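YcaO (PDB 6CIB) probably uses ATP and magnesium to activate a peptide-bond amide for backbone thioamidation of a substrate polypeptide. Local coordinates at residues 182-187 against 243-248; 206-211 against 217-222. All blocks are in the same frame, centred on the assembly; numbering follows the deposited sequence.

Contact 1: 182-187 against 243-248; sequences PELEVH and MAVLRA
Val-186 and Val-245 mark the closest approach of the two backbones, with their CA atoms still 8.6 Å apart, a spacing at which segment 182-187 and helix 241-260 meet through side chains alone. Within 243-248 it is Val-245 that makes the touch, its two methyls reaching Leu-184 and Val-186. The tightest meeting is CD2 of Leu-184 with CG2 of Val-245, 3.6 Å apart, the leucine methyl coming at a slant to the valine. CB of Leu-184 points toward the helix, and CG, anti to the backbone N (chi1 178°), extends the chain so that CD2 meets the valine. Val-186 is shorter and lies just past the end of the strand; it runs alongside Val-245 in the opposite sense, and its CG1 sits evenly between the two prongs, 4.1 Å from CG1 and 4.1 Å from CG2 of Val-245. The longer leucine spans the gap between strand and helix, and the beta-branched valine offers two methyls close to the helix backbone; the touching atoms are all methyl carbons, which suits a buried place. Leu-206 and Val-219 of the neighbouring hairpin also pack around Val-245, while Leu-190 of helix 188-198 touches it as well. Between the two apolar residues, Glu-185 takes the other side of the chain, as alternation in an extended strand requires, and its OE1 bonds to Thr-298. The side chain of Val-245 lies about 14 Å from the bound ADP, so this is core packing away from the nucleotide site. Aliphatic packing of this kind is what is expected where a helix lies on one face of a largely antiparallel sheet, here within the YcaO family domain.

Contact 2: 206-211 against 217-222; sequences LRLLPS and YVVGAV
Leu-208 and Val-219 stand side by side on one face of the paired strands, their side chains crossing at about a right angle, with CD1 of Leu-208 4.1 Å from CG2 of Val-219. With CG anti to the backbone N (chi1 -171°), Leu-208 brings the same methyl, CD1, to 4.3 Å from CD1 of the Tyr-217 ring; the hydroxyl of that tyrosine is bonded to the carbonyl of Asp-305. Further along this face, Leu-206 lays CD2 against CB of Ala-221 at 3.8 Å, the small alanine keeping the surface low where helix 241-260 packs on it. These pairs belong to an antiparallel beta hairpin, in which Leu-206 with Ala-221 and Leu-208 with Val-219 are non-hydrogen-bonded pairs and Arg-207 with Gly-220 is a hydrogen-bonded one. The Arg-207/Gly-220 pair has two bonds, Arg-207 N to Gly-220 O (2.7 Å) and Gly-220 N to Arg-207 O (2.9 Å). On the other face CD2 of Leu-209 lies against CG1 of Val-218 (4.1 Å), while CD1 of Leu-209 lies over the backbone of the glycine, 3.3 Å from Gly-220 N; glycine suits the spot, having no side chain to compete with that methyl. Ser-170 and Val-174 of helix 154-177 touch Leu-209, and Ser-170 also touches Val-218. Next to them, the side chain of Arg-207, bent at chi2 (-63°), turns back on its own strand: NH1 bonds to Leu-206 O at 2.8 Å from above the carbonyl plane, NE bonds to the carbonyl of Trp-292, and NH2 forms a salt bridge with Glu-205, so the buried guanidinium has Glu-205 for its charge and two carbonyls for other N-H groups, which probably eases its burial. Toward the turn a water bridges the strands, donating to Leu-209 O and accepting from Val-218 N.

Both contacts are buried, and they share one hydrophobic layer beneath helix 241-260. Contact 2 makes the hairpin itself, a large interface of 533 Å² in which main-chain hydrogen bonds set the register; contact 1, at 101 Å², is purely aliphatic and sets the helix against a neighbouring strand. The two meet at the edge of the hairpin, where Pro-182 O and Leu-208 N, and Leu-184 N and Leu-206 O, probably form hydrogen bonds that place 182-187 beside 206-211 in antiparallel fashion. The charged side chain of contact 2, Arg-207, lies on the face turned from helix 241-260, while Leu-206 and Val-219 face the helix. Along the chain, the hairpin is nested within the loop closed by contact 1.

Contact 1: 182-187 against 243-248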
loop_
_atom_site.group_PDB
_atom_site.type_symbol
_atom_site.label_atom_id
_atom_site.label_comp_id
_atom_site.label_asym_id
_atom_site.label_seq_id
_atom_site.Cartn_x
_atom_site.Cartn_y
_atom_site.Cartn_z
ATOM N N PRO A 182 12.915 -2.148 16.173
ATOM C CA PRO A 182 13.037 -1.126 17.217
ATOM C C PRO A 182 11.836 -0.186 17.264
ATOM O O PRO A 182 11.195 0.058 16.228
ATOM C CB PRO A 182 14.291 -0.347 16.798
ATOM C CG PRO A 182 14.393 -0.559 15.329
ATOM C CD PRO A 182 13.918 -1.953 15.105
ATOM N N GLU A 183 11.542 0.318 18.461
ATOM C CA GLU A 183 10.595 1.419 18.660
ATOM C C GLU A 183 11.109 2.684 17.970
ATOM O O GLU A 183 12.309 2.989 18.027
ATOM C CB GLU A 183 10.377 1.671 20.160
ATOM C CG GLU A 183 9.437 2.833 20.494
ATOM C CD GLU A 183 8.850 2.774 21.896
ATOM O OE1 GLU A 183 9.509 2.248 22.822
ATOM O OE2 GLU A 183 7.714 3.268 22.074
ATOM N N LEU A 184 10.203 3.400 17.302
ATOM C CA LEU A 184 10.541 4.685 16.693
ATOM C C LEU A 184 9.953 5.848 17.495
ATOM O O LEU A 184 8.736 5.932 17.677
ATOM C CB LEU A 184 10.114 4.745 15.218
ATOM C CG LEU A 184 10.370 6.078 14.497
ATOM C CD1 LEU A 184 11.841 6.293 14.130
ATOM C CD2 LEU A 184 9.493 6.165 13.265
ATOM N N GLU A 185 10.837 6.736 17.954
ATOM C CA GLU A 185 10.475 7.868 18.812
ATOM C C GLU A 185 10.253 9.114 17.952
ATOM O O GLU A 185 11.095 9.452 17.120
ATOM C CB GLU A 185 11.574 8.108 19.855
ATOM C CG GLU A 185 11.085 8.470 21.255
ATOM C CD GLU A 185 11.025 7.278 22.210
ATOM O OE1 GLU A 185 11.918 6.401 22.155
ATOM O OE2 GLU A 185 10.089 7.221 23.041
ATOM N N VAL A 186 9.107 9.769 18.146
ATOM C CA VAL A 186 8.689 10.946 17.356
ATOM C C VAL A 186 8.374 12.132 18.272
ATOM O O VAL A 186 8.195 11.953 19.478
ATOM C CB VAL A 186 7.460 10.651 16.444
ATOM C CG1 VAL A 186 7.818 9.675 15.331
ATOM C CG2 VAL A 186 6.271 10.138 17.252
ATOM N N HIS A 187 8.296 13.328 17.687
ATOM C CA HIS A 187 8.060 14.582 18.424
ATOM C C HIS A 187 7.003 15.444 17.737
ATOM O O HIS A 187 6.495 15.079 16.665
ATOM C CB HIS A 187 9.368 15.374 18.561
ATOM C CG HIS A 187 10.520 14.546 19.029
ATOM N ND1 HIS A 187 11.495 14.081 18.172
ATOM C CD2 HIS A 187 10.833 14.061 20.255
ATOM C CE1 HIS A 187 12.370 13.361 18.853
ATOM N NE2 HIS A 187 11.992 13.334 20.120
HETATM N N MSE A 243 6.478 11.118 6.690
HETATM C CA MSE A 243 5.340 10.639 5.890
HETATM C C MSE A 243 5.053 9.196 6.202
HETATM O O MSE A 243 3.890 8.809 6.312
HETATM C CB MSE A 243 5.615 10.812 4.394
HETATM C CG MSE A 243 4.407 10.391 3.551
HETATM SE SE MSE A 243 4.846 10.312 1.637
HETATM C CE MSE A 243 4.833 12.265 1.452
ATOM N N ALA A 244 6.110 8.393 6.346
ATOM C CA ALA A 244 5.976 6.976 6.715
ATOM C C ALA A 244 5.254 6.787 8.055
ATOM O O ALA A 244 4.404 5.897 8.179
ATOM C CB ALA A 244 7.343 6.288 6.736
ATOM N N VAL A 245 5.585 7.630 9.038
ATOM C CA VAL A 245 4.925 7.624 10.355
ATOM C C VAL A 245 3.446 7.999 10.195
ATOM O O VAL A 245 2.559 7.310 10.732
ATOM C CB VAL A 245 5.607 8.606 11.345
ATOM C CG1 VAL A 245 4.843 8.712 12.663
ATOM C CG2 VAL A 245 7.038 8.182 11.616
ATOM N N LEU A 246 3.197 9.092 9.465
ATOM C CA LEU A 246 1.841 9.577 9.221
ATOM C C LEU A 246 0.969 8.505 8.556
ATOM O O LEU A 246 -0.148 8.242 9.006
ATOM C CB LEU A 246 1.850 10.873 8.390
ATOM C CG LEU A 246 0.459 11.422 8.044
ATOM C CD1 LEU A 246 -0.291 11.872 9.296
ATOM C CD2 LEU A 246 0.563 12.548 7.031
ATOM N N ARG A 247 1.500 7.880 7.508
ATOM C CA ARG A 247 0.788 6.813 6.804
ATOM C C ARG A 247 0.386 5.656 7.711
ATOM O O ARG A 247 -0.746 5.197 7.643
ATOM C CB ARG A 247 1.615 6.300 5.638
ATOM C CG ARG A 247 1.620 7.227 4.445
ATOM C CD ARG A 247 2.658 6.784 3.431
ATOM N NE ARG A 247 2.350 7.417 2.156
ATOM C CZ ARG A 247 2.625 6.921 0.951
ATOM N NH1 ARG A 247 3.254 5.750 0.800
ATOM N NH2 ARG A 247 2.247 7.617 -0.116
ATOM N N ALA A 248 1.306 5.214 8.569
ATOM C CA ALA A 248 1.036 4.122 9.531
ATOM C C ALA A 248 -0.088 4.476 10.516
ATOM O O ALA A 248 -0.994 3.664 10.755
ATOM C CB ALA A 248 2.312 3.734 10.275
#

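Contact 2: 206-211 against 217-222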
loop_
_atom_site.group_PDB
_atom_site.type_symbol
_atom_site.label_atom_id
_atom_site.label_comp_id
_atom_site.label_asym_id
_atom_site.label_seq_id
_atom_site.Cartn_x
_atom_site.Cartn_y
_atom_site.Cartn_z
ATOM N N LEU A 206 4.865 2.723 17.869
ATOM C CA LEU A 206 5.538 2.923 16.582
ATOM C C LEU A 206 6.820 2.104 16.475
ATOM O O LEU A 206 7.552 1.961 17.452
ATOM C CB LEU A 206 5.823 4.412 16.319
ATOM C CG LEU A 206 4.626 5.351 16.128
ATOM C CD1 LEU A 206 5.088 6.799 16.101
ATOM C CD2 LEU A 206 3.828 5.018 14.873
ATOM N N ARG A 207 7.062 1.564 15.280
ATOM C CA ARG A 207 8.251 0.763 14.981
ATOM C C ARG A 207 8.888 1.199 13.668
ATOM O O ARG A 207 8.176 1.496 12.704
ATOM C CB ARG A 207 7.896 -0.721 14.870
ATOM C CG ARG A 207 7.219 -1.357 16.076
ATOM C CD ARG A 207 8.090 -1.355 17.324
ATOM N NE ARG A 207 7.340 -1.892 18.464
ATOM C CZ ARG A 207 6.882 -1.173 19.484
ATOM N NH1 ARG A 207 7.112 0.137 19.552
ATOM N NH2 ARG A 207 6.209 -1.776 20.455
ATOM N N LEU A 208 10.220 1.239 13.632
ATOM C CA LEU A 208 10.944 1.355 12.374
ATOM C C LEU A 208 11.307 -0.046 11.873
ATOM O O LEU A 208 12.133 -0.736 12.470
ATOM C CB LEU A 208 12.187 2.248 12.506
ATOM C CG LEU A 208 12.890 2.617 11.187
ATOM C CD1 LEU A 208 12.104 3.631 10.361
ATOM C CD2 LEU A 208 14.299 3.126 11.445
ATOM N N LEU A 209 10.663 -0.464 10.785
ATOM C CA LEU A 209 10.907 -1.778 10.185
ATOM C C LEU A 209 12.231 -1.774 9.439
ATOM O O LEU A 209 12.646 -0.721 8.939
ATOM C CB LEU A 209 9.769 -2.163 9.234
ATOM C CG LEU A 209 8.532 -2.843 9.834
ATOM C CD1 LEU A 209 7.657 -1.863 10.579
ATOM C CD2 LEU A 209 7.706 -3.505 8.752
ATOM N N PRO A 210 12.915 -2.939 9.376
ATOM C CA PRO A 210 14.090 -3.021 8.506
ATOM C C PRO A 210 13.667 -2.897 7.039
ATOM O O PRO A 210 12.872 -3.701 6.545
ATOM C CB PRO A 210 14.651 -4.417 8.805
ATOM C CG PRO A 210 13.480 -5.198 9.312
ATOM C CD PRO A 210 12.709 -4.194 10.123
ATOM N N SER A 211 14.166 -1.865 6.372
ATOM C CA SER A 211 13.915 -1.666 4.953
ATOM C C SER A 211 15.047 -2.273 4.133
ATOM O O SER A 211 16.225 -2.038 4.417
ATOM C CB SER A 211 13.776 -0.177 4.651
ATOM O OG SER A 211 13.674 0.063 3.256
ATOM N N TYR A 217 12.127 4.487 4.023
ATOM C CA TYR A 217 11.843 4.087 5.408
ATOM C C TYR A 217 10.476 3.442 5.502
ATOM O O TYR A 217 9.540 3.893 4.848
ATOM C CB TYR A 217 11.936 5.301 6.345
ATOM C CG TYR A 217 13.322 5.901 6.363
ATOM C CD1 TYR A 217 14.340 5.331 7.142
ATOM C CD2 TYR A 217 13.630 7.022 5.582
ATOM C CE1 TYR A 217 15.622 5.864 7.154
ATOM C CE2 TYR A 217 14.912 7.565 5.586
ATOM C CZ TYR A 217 15.899 6.984 6.370
ATOM O OH TYR A 217 17.166 7.513 6.382
ATOM N N VAL A 218 10.374 2.379 6.298
ATOM C CA VAL A 218 9.090 1.719 6.541
ATOM C C VAL A 218 8.776 1.759 8.040
ATOM O O VAL A 218 9.611 1.365 8.868
ATOM C CB VAL A 218 9.045 0.271 5.986
ATOM C CG1 VAL A 218 7.664 -0.348 6.182
ATOM C CG2 VAL A 218 9.417 0.235 4.501
ATOM N N VAL A 219 7.582 2.262 8.368
ATOM C CA VAL A 219 7.120 2.413 9.752
ATOM C C VAL A 219 5.879 1.551 9.977
ATOM O O VAL A 219 4.989 1.497 9.132
ATOM C CB VAL A 219 6.845 3.906 10.111
ATOM C CG1 VAL A 219 6.194 4.073 11.483
ATOM C CG2 VAL A 219 8.131 4.715 10.068
ATOM N N GLY A 220 5.846 0.869 11.117
ATOM C CA GLY A 220 4.671 0.143 11.572
ATOM C C GLY A 220 4.110 0.770 12.830
ATOM O O GLY A 220 4.860 1.274 13.670
ATOM N N ALA A 221 2.784 0.760 12.936
ATOM C CA ALA A 221 2.076 1.169 14.144
ATOM C C ALA A 221 1.204 0.015 14.608
ATOM O O ALA A 221 0.490 -0.589 13.806
ATOM C CB ALA A 221 1.231 2.409 13.897
ATOM N N VAL A 222 1.285 -0.302 15.899
ATOM C CA VAL A 222 0.475 -1.374 16.485
ATOM C C VAL A 222 -0.317 -0.849 17.678
ATOM O O VAL A 222 0.167 0.003 18.431
ATOM C CB VAL A 222 1.297 -2.648 16.869
ATOM C CG1 VAL A 222 1.760 -3.387 15.625
ATOM C CG2 VAL A 222 2.485 -2.320 17.768
HETATM O O HOH W 1 12.772 1.678 7.595
#